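Local coordinates for telethonin (Homo sapiens, PDB 1YA5), which mediates the antiparallel assembly of titin molecules at the sarcomeric Z-disk, the chain here being the N-terminal part of the full-length protein, at residues W25-L30 against L60-P65; R33-S38 against Q54-V59; W66-M71 against E80-Y85. The protein carries 4 engineered substitutions. All blocks are in the same frame, centred on the assembly; numbering follows the deposited sequence.

Contact 1. Residues W25-L30 against L60-P65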
loop_
_atom_site.group_PDB
_atom_site.type_symbol
_atom_site.label_atom_id
_atom_site.label_comp_id
_atom_site.label_asym_id
_atom_site.label_seq_id
_atom_site.Cartn_x
_atom_site.Cartn_y
_atom_site.Cartn_z
ATOM N N TRP C 25 -9.076 -9.145 11.812
ATOM C CA TRP C 25 -8.441 -7.841 11.699
ATOM C C TRP C 25 -8.314 -7.216 10.306
ATOM O O TRP C 25 -8.171 -7.881 9.278
ATOM C CB TRP C 25 -7.097 -7.830 12.403
ATOM C CG TRP C 25 -6.046 -8.646 11.739
ATOM C CD1 TRP C 25 -5.052 -8.196 10.927
ATOM C CD2 TRP C 25 -5.865 -10.059 11.854
ATOM N NE1 TRP C 25 -4.244 -9.239 10.537
ATOM C CE2 TRP C 25 -4.719 -10.397 11.092
ATOM C CE3 TRP C 25 -6.554 -11.075 12.538
ATOM C CZ2 TRP C 25 -4.237 -11.707 11.000
ATOM C CZ3 TRP C 25 -6.081 -12.381 12.436
ATOM C CH2 TRP C 25 -4.930 -12.684 11.675
ATOM N N LYS C 26 -8.358 -5.879 10.293
ATOM C CA LYS C 26 -8.099 -5.080 9.109
ATOM C C LYS C 26 -6.660 -5.318 8.742
ATOM O O LYS C 26 -5.774 -4.843 9.437
ATOM C CB LYS C 26 -8.316 -3.608 9.420
ATOM C CG LYS C 26 -9.765 -3.254 9.666
ATOM C CD LYS C 26 -9.912 -1.784 10.065
ATOM C CE LYS C 26 -11.266 -1.207 9.637
ATOM N NZ LYS C 26 -12.320 -1.527 10.628
ATOM N N ASP C 27 -6.409 -6.070 7.677
ATOM C CA ASP C 27 -5.042 -6.539 7.403
ATOM C C ASP C 27 -4.329 -5.640 6.414
ATOM O O ASP C 27 -3.263 -5.095 6.711
ATOM C CB ASP C 27 -5.072 -7.972 6.874
ATOM C CG ASP C 27 -3.707 -8.471 6.413
ATOM O OD1 ASP C 27 -2.816 -7.644 6.110
ATOM O OD2 ASP C 27 -3.517 -9.696 6.339
ATOM N N LEU C 28 -4.923 -5.508 5.241
ATOM C CA LEU C 28 -4.346 -4.744 4.152
ATOM C C LEU C 28 -5.341 -3.689 3.773
ATOM O O LEU C 28 -6.541 -3.952 3.711
ATOM C CB LEU C 28 -4.118 -5.645 2.947
ATOM C CG LEU C 28 -3.043 -5.301 1.919
ATOM C CD1 LEU C 28 -1.952 -4.530 2.587
ATOM C CD2 LEU C 28 -2.459 -6.569 1.339
ATOM N N THR C 29 -4.842 -2.491 3.515
ATOM C CA THR C 29 -5.681 -1.430 3.012
ATOM C C THR C 29 -5.041 -0.829 1.755
ATOM O O THR C 29 -3.865 -0.522 1.762
ATOM C CB THR C 29 -5.831 -0.370 4.066
ATOM O OG1 THR C 29 -6.897 0.517 3.697
ATOM C CG2 THR C 29 -4.543 0.417 4.152
ATOM N N LEU C 30 -5.827 -0.685 0.684
ATOM C CA LEU C 30 -5.337 -0.180 -0.605
ATOM C C LEU C 30 -6.111 1.036 -1.026
ATOM O O LEU C 30 -7.338 0.984 -1.147
ATOM C CB LEU C 30 -5.523 -1.232 -1.693
ATOM C CG LEU C 30 -4.708 -1.012 -2.971
ATOM C CD1 LEU C 30 -3.236 -1.526 -2.810
ATOM C CD2 LEU C 30 -5.389 -1.697 -4.138
ATOM N N LEU C 60 -0.333 1.232 -0.359
ATOM C CA LEU C 60 -0.597 0.020 0.349
ATOM C C LEU C 60 -0.178 0.177 1.777
ATOM O O LEU C 60 0.967 0.546 2.070
ATOM C CB LEU C 60 0.175 -1.123 -0.291
ATOM C CG LEU C 60 -0.155 -2.529 0.204
ATOM C CD1 LEU C 60 -0.321 -3.382 -1.006
ATOM C CD2 LEU C 60 0.951 -3.086 1.135
ATOM N N VAL C 61 -1.121 -0.078 2.672
ATOM C CA VAL C 61 -0.828 -0.182 4.096
ATOM C C VAL C 61 -1.312 -1.540 4.552
ATOM O O VAL C 61 -2.484 -1.887 4.344
ATOM C CB VAL C 61 -1.517 0.909 4.949
ATOM C CG1 VAL C 61 -1.060 0.813 6.432
ATOM C CG2 VAL C 61 -1.244 2.298 4.375
ATOM N N GLN C 62 -0.385 -2.294 5.143
ATOM C CA GLN C 62 -0.643 -3.595 5.742
ATOM C C GLN C 62 -0.158 -3.646 7.208
ATOM O O GLN C 62 0.921 -3.170 7.530
ATOM C CB GLN C 62 0.093 -4.647 4.932
ATOM C CG GLN C 62 0.370 -5.906 5.668
ATOM C CD GLN C 62 0.470 -7.071 4.744
ATOM O OE1 GLN C 62 -0.533 -7.739 4.455
ATOM N NE2 GLN C 62 1.693 -7.340 4.258
ATOM N N ARG C 63 -0.971 -4.228 8.083
ATOM C CA ARG C 63 -0.643 -4.355 9.515
ATOM C C ARG C 63 -0.881 -5.772 10.009
ATOM O O ARG C 63 -1.451 -6.621 9.304
ATOM C CB ARG C 63 -1.477 -3.375 10.358
ATOM C CG ARG C 63 -2.975 -3.546 10.192
ATOM C CD ARG C 63 -3.780 -2.311 10.686
ATOM N NE ARG C 63 -3.791 -1.201 9.730
ATOM C CZ ARG C 63 -4.249 -1.307 8.486
ATOM N NH1 ARG C 63 -4.722 -2.464 8.071
ATOM N NH2 ARG C 63 -4.234 -0.279 7.645
ATOM N N SER C 64 -0.438 -6.047 11.223
ATOM C CA SER C 64 -0.566 -7.398 11.734
ATOM C C SER C 64 -0.698 -7.438 13.243
ATOM O O SER C 64 -0.490 -6.431 13.937
ATOM C CB SER C 64 0.584 -8.276 11.255
ATOM O OG SER C 64 1.830 -7.840 11.769
ATOM N N PRO C 65 -1.071 -8.613 13.761
ATOM C CA PRO C 65 -1.097 -8.814 15.201
ATOM C C PRO C 65 0.317 -8.874 15.771
ATOM O O PRO C 65 0.526 -8.391 16.867
ATOM C CB PRO C 65 -1.801 -10.160 15.367
ATOM C CG PRO C 65 -2.357 -10.497 14.042
ATOM C CD PRO C 65 -1.510 -9.807 13.021
#
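In the antiparallel sheet of telethonin, Thr29 and Val61 form a hydrogen-bonded pair flanked by the non-hydrogen-bonded pairs Leu28-Gln62 and Leu30-Leu60, with strand directions 174° apart. Thr29 N donates to Val61 O at 2.6 Å, and Val61 N returns a nearly straight bond to Thr29 O at 2.9 Å. Beyond the last strand residue, Arg63 N still reaches Asp27 O (2.8 Å). At this end Asp27 and Leu28 both face Leu6 of strand 4-14, a classic beta bulge. The side chain of Arg63 turns back over the bulged strand: CG lies between its backbone N and carbonyl carbon (chi1 57°), and a second bend follows at chi3. NH1 thereby meets Lys26 O at 2.9 Å, approaching from above the carbonyl plane, 68° out of it. Thr29 CG2 lies at the edge of the guanidinium. Pro65 places CG over one face of the Trp25 indole, 3.9 Å from the centroid of its six-membered ring, a CH-pi contact. On the other side of the sheet from Thr29, Leu30 CD1 touches Leu60 CD1 at 3.9 Å. In this largely buried contact the paired backbone groups satisfy each other, Arg63 NH1 satisfies the Lys26 carbonyl beside the bulge, and Ser8 and another protein chain's backbone hold Asp27 OD2.

Contact 2. Residues R33-S38 against Q54-V59. Engineered in segment 33-38: Ser38 (natural residue Cys). Engineered in segment 54-59: Ser57 (natural residue Cys). With SO4 (sulfate ion), chain H; SO4 (sulfate ion), chain G.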
loop_
_atom_site.group_PDB
_atom_site.type_symbol
_atom_site.label_atom_id
_atom_site.label_comp_id
_atom_site.label_asym_id
_atom_site.label_seq_id
_atom_site.Cartn_x
_atom_site.Cartn_y
_atom_site.Cartn_z
ATOM N N ARG C 33 -4.675 7.461 -4.992
ATOM C CA ARG C 33 -4.436 8.894 -4.870
ATOM C C ARG C 33 -4.684 9.591 -6.195
ATOM O O ARG C 33 -4.258 9.113 -7.246
ATOM C CB ARG C 33 -3.014 9.180 -4.400
ATOM C CG ARG C 33 -2.534 8.289 -3.277
ATOM C CD ARG C 33 -3.151 8.686 -1.960
ATOM N NE ARG C 33 -3.098 10.130 -1.755
ATOM C CZ ARG C 33 -4.035 10.822 -1.121
ATOM N NH1 ARG C 33 -5.099 10.197 -0.638
ATOM N NH2 ARG C 33 -3.917 12.132 -0.975
ATOM N N PRO C 34 -5.372 10.738 -6.153
ATOM C CA PRO C 34 -5.686 11.490 -7.371
ATOM C C PRO C 34 -4.449 11.722 -8.228
ATOM O O PRO C 34 -3.318 11.617 -7.747
ATOM C CB PRO C 34 -6.192 12.832 -6.835
ATOM C CG PRO C 34 -5.785 12.848 -5.359
ATOM C CD PRO C 34 -5.865 11.418 -4.947
ATOM N N GLU C 35 -4.675 12.047 -9.491
ATOM C CA GLU C 35 -3.594 12.230 -10.440
ATOM C C GLU C 35 -2.776 13.482 -10.121
ATOM O O GLU C 35 -1.548 13.476 -10.248
ATOM C CB GLU C 35 -4.166 12.312 -11.857
ATOM C CG GLU C 35 -5.332 11.371 -12.095
ATOM C CD GLU C 35 -5.644 11.179 -13.566
ATOM O OE1 GLU C 35 -5.629 12.194 -14.315
ATOM O OE2 GLU C 35 -5.915 10.012 -13.961
ATOM N N GLU C 36 -3.459 14.552 -9.716
ATOM C CA GLU C 36 -2.797 15.769 -9.236
ATOM C C GLU C 36 -1.826 15.415 -8.134
ATOM O O GLU C 36 -0.883 16.147 -7.885
ATOM C CB GLU C 36 -3.802 16.777 -8.679
ATOM C CG GLU C 36 -5.012 17.028 -9.561
ATOM C CD GLU C 36 -5.833 15.759 -9.797
ATOM O OE1 GLU C 36 -5.726 14.797 -8.987
ATOM O OE2 GLU C 36 -6.586 15.731 -10.804
ATOM N N GLY C 37 -2.066 14.294 -7.466
ATOM C CA GLY C 37 -1.211 13.882 -6.375
ATOM C C GLY C 37 0.243 13.788 -6.779
ATOM O O GLY C 37 1.129 14.082 -5.987
ATOM N N SER C 38 0.503 13.366 -8.010
ATOM C CA SER C 38 1.874 13.376 -8.498
ATOM C C SER C 38 1.995 13.762 -9.968
ATOM O O SER C 38 1.593 13.031 -10.868
ATOM C CB SER C 38 2.607 12.080 -8.173
ATOM O OG SER C 38 2.035 11.011 -8.877
ATOM N N GLN C 54 0.200 13.972 -15.211
ATOM C CA GLN C 54 -0.323 13.638 -13.905
ATOM C C GLN C 54 -0.707 12.170 -13.896
ATOM O O GLN C 54 -1.111 11.636 -14.907
ATOM C CB GLN C 54 -1.484 14.573 -13.484
ATOM C CG GLN C 54 -2.570 14.848 -14.509
ATOM C CD GLN C 54 -3.676 15.739 -13.952
ATOM O OE1 GLN C 54 -3.399 16.745 -13.305
ATOM N NE2 GLN C 54 -4.931 15.367 -14.195
ATOM N N GLY C 55 -0.533 11.505 -12.763
ATOM C CA GLY C 55 -0.834 10.075 -12.673
ATOM C C GLY C 55 -1.218 9.588 -11.286
ATOM O O GLY C 55 -0.595 9.962 -10.287
ATOM N N GLN C 56 -2.239 8.736 -11.224
ATOM C CA GLN C 56 -2.604 8.091 -9.977
ATOM C C GLN C 56 -1.495 7.221 -9.444
ATOM O O GLN C 56 -0.668 6.680 -10.198
ATOM C CB GLN C 56 -3.813 7.228 -10.173
ATOM C CG GLN C 56 -4.957 7.969 -10.809
ATOM C CD GLN C 56 -6.227 7.241 -10.639
ATOM O OE1 GLN C 56 -6.279 6.032 -10.826
ATOM N NE2 GLN C 56 -7.265 7.952 -10.249
ATOM N N SER C 57 -1.475 7.087 -8.127
ATOM C CA SER C 57 -0.698 6.035 -7.514
ATOM C C SER C 57 -1.543 5.361 -6.442
ATOM O O SER C 57 -2.371 5.993 -5.816
ATOM C CB SER C 57 0.618 6.572 -6.972
ATOM O OG SER C 57 0.416 7.132 -5.702
ATOM N N GLN C 58 -1.347 4.064 -6.279
ATOM C CA GLN C 58 -2.093 3.260 -5.323
ATOM C C GLN C 58 -1.165 2.968 -4.152
ATOM O O GLN C 58 -0.087 2.402 -4.328
ATOM C CB GLN C 58 -2.528 1.933 -5.970
ATOM C CG GLN C 58 -3.498 2.048 -7.169
ATOM C CD GLN C 58 -3.416 0.839 -8.120
ATOM O OE1 GLN C 58 -4.355 0.053 -8.216
ATOM N NE2 GLN C 58 -2.283 0.698 -8.819
ATOM N N VAL C 59 -1.587 3.363 -2.961
ATOM C CA VAL C 59 -0.805 3.088 -1.781
ATOM C C VAL C 59 -1.298 1.929 -0.937
ATOM O O VAL C 59 -2.496 1.661 -0.832
ATOM C CB VAL C 59 -0.491 4.338 -0.934
ATOM C CG1 VAL C 59 -1.209 5.583 -1.469
ATOM C CG2 VAL C 59 -0.778 4.089 0.525
HETATM S S SO4 H . -8.720 11.384 -10.719
HETATM O O1 SO4 H . -8.131 12.661 -11.115
HETATM O O2 SO4 H . -8.333 11.086 -9.346
HETATM O O3 SO4 H . -8.243 10.333 -11.609
HETATM O O4 SO4 H . -10.177 11.469 -10.805
HETATM S S SO4 G . -5.092 12.883 2.783
HETATM O O1 SO4 G . -5.642 13.754 3.825
HETATM O O2 SO4 G . -3.831 12.295 3.243
HETATM O O3 SO4 G . -6.036 11.800 2.491
HETATM O O4 SO4 G . -4.874 13.659 1.558
#
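Gln54 crosses the side chain of Glu35 at about a right angle, and its NE2 donates to Glu35 OE1 at 3.3 Å, although that oxygen is less surely placed and also forms a salt bridge with a basic side chain of another protein chain. Gly55 N then meets the turn that follows strand 19-33, where 35-37 have helical backbone angles: it bonds to O of the engineered Ser38 at 3.2 Å and more weakly to Glu35 O at 3.4 Å. Gln56 rests its CG on Glu35 CG (3.7 Å), with the amide and carboxylate planes 86° apart, and its NE2 forms a weak bond to O2 of one sulfate ion. The engineered Ser57 accepts Arg33 N through its backbone O at 2.9 Å. At Val59, CG1 packs on Arg33 CG (3.5 Å), where the arginine begins to bend, at chi2 and again at chi3, away from the strand. Its guanidinium ends at a second sulfate, NH2 lying 3.1 Å from O4, and NE pairs with an acidic side chain of another protein chain. Backbone bonds therefore tie the turn to the strand, whereas the charged tips of Arg33 and Glu35 take partners on other proteins, and Gln54 and Gly55 extend the sheet into one of them.

Contact 3. Residues W66-M71 against E80-Y85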
loop_
_atom_site.group_PDB
_atom_site.type_symbol
_atom_site.label_atom_id
_atom_site.label_comp_id
_atom_site.label_asym_id
_atom_site.label_seq_id
_atom_site.Cartn_x
_atom_site.Cartn_y
_atom_site.Cartn_z
ATOM N N TRP C 66 1.286 -9.449 15.074
ATOM C CA TRP C 66 2.627 -9.443 15.664
ATOM C C TRP C 66 3.424 -8.145 15.436
ATOM O O TRP C 66 4.649 -8.178 15.356
ATOM C CB TRP C 66 3.438 -10.654 15.228
ATOM C CG TRP C 66 3.460 -10.894 13.759
ATOM C CD1 TRP C 66 4.516 -10.719 12.918
ATOM C CD2 TRP C 66 2.377 -11.369 12.944
ATOM N NE1 TRP C 66 4.171 -11.067 11.640
ATOM C CE2 TRP C 66 2.859 -11.457 11.621
ATOM C CE3 TRP C 66 1.051 -11.724 13.203
ATOM C CZ2 TRP C 66 2.066 -11.907 10.558
ATOM C CZ3 TRP C 66 0.257 -12.161 12.149
ATOM C CH2 TRP C 66 0.770 -12.249 10.842
ATOM N N LEU C 67 2.718 -7.018 15.308
ATOM C CA LEU C 67 3.320 -5.678 15.347
ATOM C C LEU C 67 4.334 -5.373 14.225
ATOM O O LEU C 67 5.323 -4.644 14.412
ATOM C CB LEU C 67 3.915 -5.419 16.728
ATOM C CG LEU C 67 2.930 -5.454 17.900
ATOM C CD1 LEU C 67 3.645 -5.710 19.213
ATOM C CD2 LEU C 67 2.126 -4.155 17.988
ATOM N N MET C 68 4.072 -5.938 13.051
ATOM C CA MET C 68 4.844 -5.657 11.870
ATOM C C MET C 68 3.943 -4.905 10.891
ATOM O O MET C 68 2.843 -5.384 10.519
ATOM C CB MET C 68 5.270 -6.966 11.256
ATOM C CG MET C 68 6.758 -7.055 11.033
ATOM S SD MET C 68 7.391 -8.703 11.387
ATOM C CE MET C 68 6.954 -8.838 13.079
ATOM N N MET C 69 4.386 -3.719 10.484
ATOM C CA MET C 69 3.692 -3.007 9.437
ATOM C C MET C 69 4.451 -3.067 8.126
ATOM O O MET C 69 5.691 -3.235 8.069
ATOM C CB MET C 69 3.444 -1.561 9.827
ATOM C CG MET C 69 2.159 -1.378 10.540
ATOM S SD MET C 69 1.782 0.322 10.836
ATOM C CE MET C 69 0.353 0.469 9.740
ATOM N N ARG C 70 3.683 -2.904 7.068
ATOM C CA ARG C 70 4.206 -2.994 5.733
ATOM C C ARG C 70 3.440 -1.947 4.939
ATOM O O ARG C 70 2.205 -1.862 5.031
ATOM C CB ARG C 70 3.964 -4.401 5.222
ATOM C CG ARG C 70 4.552 -4.700 3.913
ATOM C CD ARG C 70 5.825 -5.512 4.061
ATOM N NE ARG C 70 5.555 -6.873 4.499
ATOM C CZ ARG C 70 5.477 -7.919 3.691
ATOM N NH1 ARG C 70 5.646 -7.770 2.373
ATOM N NH2 ARG C 70 5.227 -9.121 4.206
ATOM N N MET C 71 4.170 -1.102 4.223
ATOM C CA MET C 71 3.552 -0.065 3.386
ATOM C C MET C 71 4.432 0.401 2.245
ATOM O O MET C 71 5.669 0.199 2.231
ATOM C CB MET C 71 3.117 1.139 4.210
ATOM C CG MET C 71 4.239 1.963 4.768
ATOM S SD MET C 71 3.815 2.973 6.194
ATOM C CE MET C 71 3.315 1.753 7.429
ATOM N N GLU C 80 9.023 -2.075 5.549
ATOM C CA GLU C 80 8.571 -2.810 6.710
ATOM C C GLU C 80 9.042 -2.189 8.025
ATOM O O GLU C 80 10.215 -1.844 8.188
ATOM C CB GLU C 80 9.023 -4.256 6.600
ATOM C CG GLU C 80 8.487 -5.175 7.682
ATOM C CD GLU C 80 8.763 -6.642 7.384
ATOM O OE1 GLU C 80 7.808 -7.316 6.916
ATOM O OE2 GLU C 80 9.912 -7.122 7.617
ATOM N N TYR C 81 8.123 -2.067 8.974
ATOM C CA TYR C 81 8.421 -1.472 10.264
ATOM C C TYR C 81 8.114 -2.435 11.402
ATOM O O TYR C 81 7.160 -3.194 11.335
ATOM C CB TYR C 81 7.599 -0.202 10.449
ATOM C CG TYR C 81 7.836 0.855 9.389
ATOM C CD1 TYR C 81 7.177 0.808 8.165
ATOM C CD2 TYR C 81 8.689 1.918 9.628
ATOM C CE1 TYR C 81 7.378 1.786 7.210
ATOM C CE2 TYR C 81 8.893 2.888 8.689
ATOM C CZ TYR C 81 8.247 2.828 7.481
ATOM O OH TYR C 81 8.488 3.810 6.538
ATOM N N GLN C 82 8.919 -2.398 12.456
ATOM C CA GLN C 82 8.629 -3.174 13.647
ATOM C C GLN C 82 8.017 -2.313 14.741
ATOM O O GLN C 82 8.677 -1.427 15.230
ATOM C CB GLN C 82 9.909 -3.785 14.168
ATOM C CG GLN C 82 9.710 -4.525 15.485
ATOM C CD GLN C 82 8.864 -5.760 15.295
ATOM O OE1 GLN C 82 9.126 -6.562 14.388
ATOM N NE2 GLN C 82 7.826 -5.915 16.126
ATOM N N LEU C 83 6.775 -2.581 15.137
ATOM C CA LEU C 83 6.071 -1.724 16.091
ATOM C C LEU C 83 6.271 -2.154 17.526
ATOM O O LEU C 83 6.484 -3.329 17.791
ATOM C CB LEU C 83 4.576 -1.723 15.818
ATOM C CG LEU C 83 4.092 -1.401 14.414
ATOM C CD1 LEU C 83 2.663 -0.824 14.467
ATOM C CD2 LEU C 83 5.074 -0.407 13.842
ATOM N N PRO C 84 6.205 -1.197 18.470
ATOM C CA PRO C 84 6.191 0.261 18.240
ATOM C C PRO C 84 7.506 0.767 17.684
ATOM O O PRO C 84 8.557 0.279 18.077
ATOM C CB PRO C 84 5.997 0.820 19.645
ATOM C CG PRO C 84 6.539 -0.253 20.546
ATOM C CD PRO C 84 6.085 -1.518 19.905
ATOM N N TYR C 85 7.407 1.730 16.772
ATOM C CA TYR C 85 8.581 2.208 16.065
ATOM C C TYR C 85 9.614 2.707 17.050
ATOM O O TYR C 85 9.302 3.457 17.980
ATOM C CB TYR C 85 8.231 3.307 15.055
ATOM C CG TYR C 85 9.375 3.613 14.108
ATOM C CD1 TYR C 85 9.749 2.704 13.125
ATOM C CD2 TYR C 85 10.095 4.791 14.212
ATOM C CE1 TYR C 85 10.807 2.963 12.274
ATOM C CE2 TYR C 85 11.159 5.060 13.364
ATOM C CZ TYR C 85 11.513 4.143 12.398
ATOM O OH TYR C 85 12.569 4.416 11.546
#
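Glu80 and Arg70 face each other as a non-hydrogen-bonded pair of the beta hairpin formed by strands 68-73 and 78-82, whose short segments run antiparallel at 158°. From CB, which lies loosely beside Met69 O, the glutamate rises from the face it shares with Arg70 and leans over the neighbouring strand, CG opposite the backbone N (chi1 -174°) and the rest extended. CG comes to 3.4 Å from Met69 O. CD passes Met68 CG at 4.2 Å, and OE1 ends 3.3 Å from Arg70 NE as a salt bridge. The guanidinium and carboxylate planes are 82° apart, so this is a single-atom contact at NE and not a flat two-pronged pairing.

The backbone evidence for the hairpin is a pair of reciprocal bonds at Met69 and Tyr81. Met69 N donates to Tyr81 O at 2.9 Å, and Tyr81 N to Met69 O at 2.8 Å. Past the last paired strand residues the ladder is prolonged by Leu83 N, which reaches Leu67 O at 2.6 Å. Met68 and Gln82 lie on the same face as the salt bridge, with the methionine CE against the amide oxygen OE1.

Met69 and Tyr81 point to the other face. There the Met69 side chain runs toward Leu83 and touches its CD1 with SD at 3.9 Å; it also packs on Val61 of strand 49-62. One face of the hairpin thus carries the charged and amide groups together with Met68; the other carries Met69 and the Tyr81 ring. The backbone of another protein chain is joined to Tyr81 OH by a weak hydrogen bond and packs on Met71 and Leu83. Met71 approaches the tyrosine ring obliquely, a Met-aromatic contact in which SD lies 3.9 Å from Tyr81 CE1.

In the fold
All three contacts belong to one antiparallel sheet. Contacts 1 and 2 both pair strand 49-62 with strand 19-33 or the turn after it; their centres are 21 Å apart, and they meet where Leu30 packs on Val59. Contact 2 lies within the chain span enclosed by contact 1, and contact 3 follows both. Contact 3 holds together the hairpin 68-73/78-82, whose strand 68-73 pairs with strand 49-62, probably through a bond from Gln62 N to Arg70 O. Its centre is about 11 Å from that of contact 1 and about 25 Å from that of contact 2, on the opposite side of the chain's centre from contact 2. Each contact also reaches other protein chains, consistent with an extended sheet that holds titin molecules together.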